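Local coordinates for protein plasmodium falciparum gamete antigen 27/25 (Plasmodium falciparum, PDB 1N81) that is needed for sexual development of the parasite as a gametocyte protein, and may dimerize, although its molecular function is not established, at residues Arg14-Asp28 against Tyr56-Glu70. Residues are numbered along the deposited sequence; the frame is centred on the assembly and turned at random.
Sequences RIRKVGDIEFHACSD and YVRKNQNRYNYFLIE
Asn60 carries the polar centre of this contact, a knob packed among Ile21, His24, Ala25 and Asp28 where helix 50-63 crosses helix 13-35 of the all-helical Pfg27 fold. The axes of the segments 14-28 and 56-63 come within 8.6 Å, their N-to-C directions 130° apart. Both polar atoms of the Asn60 amide have partners. ND2 gives a nearly straight bond to Tyr56 O one turn back, at 3.1 Å, entering above the carbonyl plane; the backbone N of Asn60 reaches the same oxygen from the opposite face. ND2 also makes a weak bond across the helices to Asp28 OD2, at 3.3 Å. Asn60 OD1 accepts a hydrogen bond from a water, which also donates to Asp28 OD2 and accepts from Arg63 NH1. One water thus ties three side chains together.

Ile21 packs between the backbones, its CG2 against Val57 and Gln61 and its CD1 against Tyr66 CB and Ile69 CD1. Ala25 CB lies close to Tyr56 and Val57. Beside them Asp20 CB sits over one face of the Tyr64 ring, 3.8 Å from its centroid, while Asp20 OD1 accepts a hydrogen bond from Gln110 NE2. The Tyr64 hydroxyl stands over a face of the His24 ring.

A Schellman motif with Asn65 as its C-prime residue ends helix 50-63, and the loop after it runs on toward Arg14 near the start of helix 13-35. Lys17 CB then covers a face of Tyr66, and Lys17 NZ donates to a second water, itself bonded to Asn65 O. Arg14 is extended, with CG anti to its N (chi1 -174°), and brings its guanidinium to this loop. NH1 donates to Val173 O, and NE makes a weak bond to Tyr66 OH. NH2 donates to Leu68 O at 3.2 Å, in both the guanidinium and the carbonyl plane.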
loop_
_atom_site.group_PDB
_atom_site.type_symbol
_atom_site.label_atom_id
_atom_site.label_comp_id
_atom_site.label_asym_id
_atom_site.label_seq_id
_atom_site.Cartn_x
_atom_site.Cartn_y
_atom_site.Cartn_z
ATOM N N ARG A 14 3.751 0.336 -12.754
ATOM C CA ARG A 14 4.597 0.509 -11.568
ATOM C C ARG A 14 3.753 0.478 -10.275
ATOM O O ARG A 14 4.159 -0.125 -9.277
ATOM C CB ARG A 14 5.349 1.836 -11.591
ATOM C CG ARG A 14 6.302 1.889 -10.427
ATOM C CD ARG A 14 7.054 3.206 -10.302
ATOM N NE ARG A 14 8.311 2.855 -9.694
ATOM C CZ ARG A 14 8.753 3.359 -8.570
ATOM N NH1 ARG A 14 8.039 4.267 -7.934
ATOM N NH2 ARG A 14 9.877 2.912 -8.057
ATOM N N ILE A 15 2.600 1.134 -10.311
ATOM C CA ILE A 15 1.681 1.149 -9.170
ATOM C C ILE A 15 1.226 -0.290 -8.911
ATOM O O ILE A 15 1.271 -0.791 -7.785
ATOM C CB ILE A 15 0.454 2.003 -9.481
ATOM C CG1 ILE A 15 0.842 3.487 -9.451
ATOM C CG2 ILE A 15 -0.658 1.724 -8.476
ATOM C CD1 ILE A 15 1.087 4.017 -8.046
ATOM N N ARG A 16 0.831 -0.966 -9.984
ATOM C CA ARG A 16 0.352 -2.348 -9.892
ATOM C C ARG A 16 1.392 -3.274 -9.266
ATOM O O ARG A 16 1.064 -4.056 -8.365
ATOM C CB ARG A 16 -0.061 -2.823 -11.298
ATOM C CG ARG A 16 -0.554 -4.248 -11.447
ATOM C CD ARG A 16 -1.107 -4.421 -12.876
ATOM N NE ARG A 16 -1.708 -5.735 -13.126
ATOM C CZ ARG A 16 -2.567 -5.992 -14.110
ATOM N NH1 ARG A 16 -2.935 -5.027 -14.945
ATOM N NH2 ARG A 16 -3.060 -7.215 -14.259
ATOM N N LYS A 17 2.643 -3.192 -9.732
ATOM C CA LYS A 17 3.692 -4.046 -9.176
ATOM C C LYS A 17 4.150 -3.672 -7.762
ATOM O O LYS A 17 4.275 -4.549 -6.894
ATOM C CB LYS A 17 4.916 -4.098 -10.100
ATOM C CG LYS A 17 4.634 -4.834 -11.422
ATOM C CD LYS A 17 5.774 -4.677 -12.404
ATOM C CE LYS A 17 5.460 -5.310 -13.746
ATOM N NZ LYS A 17 6.507 -4.942 -14.741
ATOM N N VAL A 18 4.413 -2.395 -7.515
ATOM C CA VAL A 18 4.876 -2.028 -6.183
ATOM C C VAL A 18 3.725 -2.301 -5.191
ATOM O O VAL A 18 3.947 -2.776 -4.078
ATOM C CB VAL A 18 5.332 -0.545 -6.118
ATOM C CG1 VAL A 18 5.942 -0.248 -4.737
ATOM C CG2 VAL A 18 6.389 -0.294 -7.174
ATOM N N GLY A 19 2.495 -2.023 -5.621
ATOM C CA GLY A 19 1.369 -2.303 -4.761
ATOM C C GLY A 19 1.335 -3.806 -4.468
ATOM O O GLY A 19 1.267 -4.209 -3.312
ATOM N N ASP A 20 1.396 -4.649 -5.501
ATOM C CA ASP A 20 1.371 -6.098 -5.257
ATOM C C ASP A 20 2.481 -6.543 -4.354
ATOM O O ASP A 20 2.276 -7.368 -3.447
ATOM C CB ASP A 20 1.416 -6.892 -6.574
ATOM C CG ASP A 20 0.038 -7.001 -7.220
ATOM O OD1 ASP A 20 -0.946 -6.579 -6.563
ATOM O OD2 ASP A 20 -0.080 -7.510 -8.356
ATOM N N ILE A 21 3.662 -5.989 -4.579
ATOM C CA ILE A 21 4.808 -6.332 -3.767
ATOM C C ILE A 21 4.623 -6.025 -2.263
ATOM O O ILE A 21 4.816 -6.902 -1.407
ATOM C CB ILE A 21 6.054 -5.594 -4.280
ATOM C CG1 ILE A 21 6.529 -6.256 -5.587
ATOM C CG2 ILE A 21 7.147 -5.601 -3.223
ATOM C CD1 ILE A 21 7.445 -5.385 -6.405
ATOM N N GLU A 22 4.241 -4.789 -1.971
ATOM C CA GLU A 22 4.027 -4.307 -0.604
ATOM C C GLU A 22 2.883 -5.028 0.098
ATOM O O GLU A 22 3.016 -5.474 1.232
ATOM C CB GLU A 22 3.693 -2.801 -0.625
ATOM C CG GLU A 22 3.177 -2.257 0.727
ATOM C CD GLU A 22 3.376 -0.744 0.915
ATOM O OE1 GLU A 22 2.893 -0.195 1.935
ATOM O OE2 GLU A 22 4.022 -0.107 0.060
ATOM N N PHE A 23 1.753 -5.155 -0.582
ATOM C CA PHE A 23 0.627 -5.780 0.076
ATOM C C PHE A 23 0.732 -7.297 0.231
ATOM O O PHE A 23 0.251 -7.824 1.219
ATOM C CB PHE A 23 -0.689 -5.337 -0.602
ATOM C CG PHE A 23 -1.075 -3.908 -0.280
ATOM C CD1 PHE A 23 -0.684 -2.854 -1.112
ATOM C CD2 PHE A 23 -1.737 -3.604 0.907
ATOM C CE1 PHE A 23 -0.943 -1.513 -0.772
ATOM C CE2 PHE A 23 -2.011 -2.244 1.274
ATOM C CZ PHE A 23 -1.609 -1.196 0.421
ATOM N N HIS A 24 1.356 -8.004 -0.716
ATOM C CA HIS A 24 1.507 -9.453 -0.537
ATOM C C HIS A 24 2.579 -9.693 0.500
ATOM O O HIS A 24 2.487 -10.622 1.313
ATOM C CB HIS A 24 1.873 -10.159 -1.847
ATOM C CG HIS A 24 0.700 -10.367 -2.753
ATOM N ND1 HIS A 24 -0.065 -11.516 -2.727
ATOM C CD2 HIS A 24 0.102 -9.542 -3.651
ATOM C CE1 HIS A 24 -1.079 -11.387 -3.564
ATOM N NE2 HIS A 24 -1.005 -10.197 -4.139
ATOM N N ALA A 25 3.597 -8.839 0.510
ATOM C CA ALA A 25 4.630 -9.018 1.526
ATOM C C ALA A 25 3.966 -8.804 2.905
ATOM O O ALA A 25 4.284 -9.492 3.882
ATOM C CB ALA A 25 5.797 -8.008 1.324
ATOM N N CYS A 26 3.036 -7.857 2.976
ATOM C CA CYS A 26 2.352 -7.571 4.233
ATOM C C CYS A 26 1.468 -8.779 4.631
ATOM O O CYS A 26 1.519 -9.240 5.768
ATOM C CB CYS A 26 1.506 -6.287 4.107
ATOM S SG CYS A 26 0.861 -5.685 5.713
ATOM N N SER A 27 0.671 -9.275 3.690
ATOM C CA SER A 27 -0.180 -10.427 3.946
ATOM C C SER A 27 0.694 -11.594 4.411
ATOM O O SER A 27 0.407 -12.209 5.432
ATOM C CB SER A 27 -0.943 -10.797 2.678
ATOM O OG SER A 27 -1.796 -11.917 2.920
ATOM N N ASP A 28 1.766 -11.892 3.674
ATOM C CA ASP A 28 2.665 -12.981 4.068
ATOM C C ASP A 28 3.171 -12.801 5.508
ATOM O O ASP A 28 3.143 -13.723 6.325
ATOM C CB ASP A 28 3.906 -13.067 3.152
ATOM C CG ASP A 28 3.577 -13.548 1.740
ATOM O OD1 ASP A 28 2.460 -14.042 1.483
ATOM O OD2 ASP A 28 4.458 -13.424 0.875
ATOM N N TYR A 56 10.914 -10.074 3.525
ATOM C CA TYR A 56 9.662 -10.431 2.862
ATOM C C TYR A 56 9.437 -9.528 1.659
ATOM O O TYR A 56 8.932 -9.971 0.633
ATOM C CB TYR A 56 8.463 -10.359 3.828
ATOM C CG TYR A 56 8.298 -11.612 4.650
ATOM C CD1 TYR A 56 9.312 -12.038 5.504
ATOM C CD2 TYR A 56 7.156 -12.393 4.542
ATOM C CE1 TYR A 56 9.191 -13.208 6.225
ATOM C CE2 TYR A 56 7.026 -13.578 5.266
ATOM C CZ TYR A 56 8.049 -13.968 6.104
ATOM O OH TYR A 56 7.919 -15.105 6.853
ATOM N N VAL A 57 9.802 -8.263 1.770
ATOM C CA VAL A 57 9.634 -7.371 0.614
ATOM C C VAL A 57 10.460 -7.907 -0.565
ATOM O O VAL A 57 9.946 -8.046 -1.669
ATOM C CB VAL A 57 10.075 -5.927 0.954
ATOM C CG1 VAL A 57 10.112 -5.053 -0.337
ATOM C CG2 VAL A 57 9.075 -5.319 2.003
ATOM N N ARG A 58 11.736 -8.218 -0.316
ATOM C CA ARG A 58 12.638 -8.741 -1.353
ATOM C C ARG A 58 12.070 -9.958 -2.035
ATOM O O ARG A 58 12.050 -10.015 -3.246
ATOM C CB ARG A 58 13.993 -9.115 -0.775
ATOM C CG ARG A 58 14.910 -7.959 -0.502
ATOM C CD ARG A 58 16.312 -8.513 -0.232
ATOM N NE ARG A 58 17.206 -7.519 0.359
ATOM C CZ ARG A 58 17.291 -7.252 1.662
ATOM N NH1 ARG A 58 16.535 -7.910 2.534
ATOM N NH2 ARG A 58 18.132 -6.316 2.088
ATOM N N LYS A 59 11.618 -10.931 -1.242
ATOM C CA LYS A 59 11.013 -12.136 -1.786
ATOM C C LYS A 59 9.870 -11.805 -2.735
ATOM O O LYS A 59 9.718 -12.441 -3.781
ATOM C CB LYS A 59 10.497 -13.025 -0.653
ATOM C CG LYS A 59 9.948 -14.371 -1.105
ATOM C CD LYS A 59 9.601 -15.229 0.102
ATOM C CE LYS A 59 9.044 -16.583 -0.286
ATOM N NZ LYS A 59 8.932 -17.457 0.927
ATOM N N ASN A 60 9.061 -10.805 -2.382
ATOM C CA ASN A 60 7.932 -10.449 -3.246
ATOM C C ASN A 60 8.387 -9.705 -4.485
ATOM O O ASN A 60 7.769 -9.841 -5.532
ATOM C CB ASN A 60 6.858 -9.666 -2.467
ATOM C CG ASN A 60 5.910 -10.601 -1.726
ATOM O OD1 ASN A 60 4.894 -11.017 -2.267
ATOM N ND2 ASN A 60 6.267 -10.967 -0.503
ATOM N N GLN A 61 9.461 -8.922 -4.364
ATOM C CA GLN A 61 10.011 -8.237 -5.513
ATOM C C GLN A 61 10.452 -9.321 -6.522
ATOM O O GLN A 61 10.337 -9.179 -7.754
ATOM C CB GLN A 61 11.226 -7.440 -5.098
ATOM C CG GLN A 61 10.900 -6.156 -4.438
ATOM C CD GLN A 61 12.136 -5.393 -4.078
ATOM O OE1 GLN A 61 12.907 -5.821 -3.235
ATOM N NE2 GLN A 61 12.336 -4.256 -4.719
ATOM N N ASN A 62 10.965 -10.413 -5.981
ATOM C CA ASN A 62 11.400 -11.523 -6.814
ATOM C C ASN A 62 10.159 -12.188 -7.416
ATOM O O ASN A 62 10.107 -12.424 -8.621
ATOM C CB ASN A 62 12.187 -12.521 -5.973
ATOM C CG ASN A 62 12.963 -13.504 -6.820
ATOM O OD1 ASN A 62 14.187 -13.585 -6.727
ATOM N ND2 ASN A 62 12.258 -14.250 -7.657
ATOM N N ARG A 63 9.151 -12.466 -6.593
ATOM C CA ARG A 63 7.921 -13.087 -7.094
ATOM C C ARG A 63 7.228 -12.282 -8.196
ATOM O O ARG A 63 6.665 -12.850 -9.127
ATOM C CB ARG A 63 6.915 -13.323 -5.955
ATOM C CG ARG A 63 5.581 -13.895 -6.437
ATOM C CD ARG A 63 4.514 -13.999 -5.343
ATOM N NE ARG A 63 3.209 -14.343 -5.921
ATOM C CZ ARG A 63 2.055 -14.403 -5.252
ATOM N NH1 ARG A 63 2.008 -14.149 -3.948
ATOM N NH2 ARG A 63 0.931 -14.701 -5.900
ATOM N N TYR A 64 7.225 -10.962 -8.087
ATOM C CA TYR A 64 6.585 -10.171 -9.130
ATOM C C TYR A 64 7.609 -9.657 -10.123
ATOM O O TYR A 64 7.313 -8.762 -10.898
ATOM C CB TYR A 64 5.790 -8.992 -8.554
ATOM C CG TYR A 64 4.586 -9.465 -7.793
ATOM C CD1 TYR A 64 4.685 -9.819 -6.444
ATOM C CD2 TYR A 64 3.361 -9.670 -8.446
ATOM C CE1 TYR A 64 3.596 -10.378 -5.760
ATOM C CE2 TYR A 64 2.268 -10.223 -7.772
ATOM C CZ TYR A 64 2.397 -10.579 -6.431
ATOM O OH TYR A 64 1.361 -11.182 -5.771
ATOM N N ASN A 65 8.819 -10.218 -10.082
ATOM C CA ASN A 65 9.882 -9.832 -11.007
ATOM C C ASN A 65 9.989 -8.331 -11.178
ATOM O O ASN A 65 10.000 -7.830 -12.298
ATOM C CB ASN A 65 9.637 -10.446 -12.387
ATOM C CG ASN A 65 9.363 -11.913 -12.317
ATOM O OD1 ASN A 65 10.214 -12.697 -11.889
ATOM N ND2 ASN A 65 8.164 -12.309 -12.731
ATOM N N TYR A 66 10.071 -7.600 -10.082
ATOM C CA TYR A 66 10.174 -6.163 -10.202
ATOM C C TYR A 66 11.214 -5.700 -9.209
ATOM O O TYR A 66 10.953 -5.648 -8.000
ATOM C CB TYR A 66 8.816 -5.517 -9.916
ATOM C CG TYR A 66 8.780 -4.053 -10.303
ATOM C CD1 TYR A 66 8.691 -3.656 -11.649
ATOM C CD2 TYR A 66 8.921 -3.069 -9.339
ATOM C CE1 TYR A 66 8.750 -2.292 -12.011
ATOM C CE2 TYR A 66 8.988 -1.713 -9.685
ATOM C CZ TYR A 66 8.903 -1.328 -11.021
ATOM O OH TYR A 66 8.976 0.019 -11.323
ATOM N N PHE A 67 12.393 -5.357 -9.717
ATOM C CA PHE A 67 13.496 -4.934 -8.864
ATOM C C PHE A 67 13.855 -3.461 -8.963
ATOM O O PHE A 67 14.908 -3.041 -8.490
ATOM C CB PHE A 67 14.725 -5.809 -9.151
ATOM C CG PHE A 67 14.443 -7.283 -9.025
ATOM C CD1 PHE A 67 13.939 -8.006 -10.096
ATOM C CD2 PHE A 67 14.606 -7.928 -7.801
ATOM C CE1 PHE A 67 13.593 -9.359 -9.948
ATOM C CE2 PHE A 67 14.263 -9.268 -7.642
ATOM C CZ PHE A 67 13.754 -9.987 -8.716
ATOM N N LEU A 68 12.963 -2.671 -9.546
ATOM C CA LEU A 68 13.188 -1.242 -9.709
ATOM C C LEU A 68 12.723 -0.390 -8.533
ATOM O O LEU A 68 12.059 0.628 -8.712
ATOM C CB LEU A 68 12.503 -0.781 -10.992
ATOM C CG LEU A 68 13.308 -0.752 -12.309
ATOM C CD1 LEU A 68 14.626 -1.555 -12.241
ATOM C CD2 LEU A 68 12.409 -1.241 -13.412
ATOM N N ILE A 69 13.090 -0.776 -7.323
ATOM C CA ILE A 69 12.667 0.011 -6.169
ATOM C C ILE A 69 13.852 0.643 -5.439
ATOM O O ILE A 69 14.655 -0.069 -4.840
ATOM C CB ILE A 69 11.819 -0.864 -5.196
ATOM C CG1 ILE A 69 10.544 -1.355 -5.918
ATOM C CG2 ILE A 69 11.421 -0.050 -3.966
ATOM C CD1 ILE A 69 9.647 -2.269 -5.108
ATOM N N GLU A 70 13.963 1.977 -5.495
ATOM C CA GLU A 70 15.059 2.699 -4.821
ATOM C C GLU A 70 15.048 2.398 -3.318
ATOM O O GLU A 70 13.997 2.123 -2.744
ATOM C CB GLU A 70 14.932 4.221 -5.003
ATOM C CG GLU A 70 15.181 4.755 -6.420
ATOM C CD GLU A 70 13.891 5.120 -7.173
ATOM O OE1 GLU A 70 13.044 5.847 -6.600
ATOM O OE2 GLU A 70 13.720 4.690 -8.339
HETATM O O HOH W 1 7.679 -7.733 -13.940
HETATM O O HOH W 2 4.183 -13.542 -2.013
#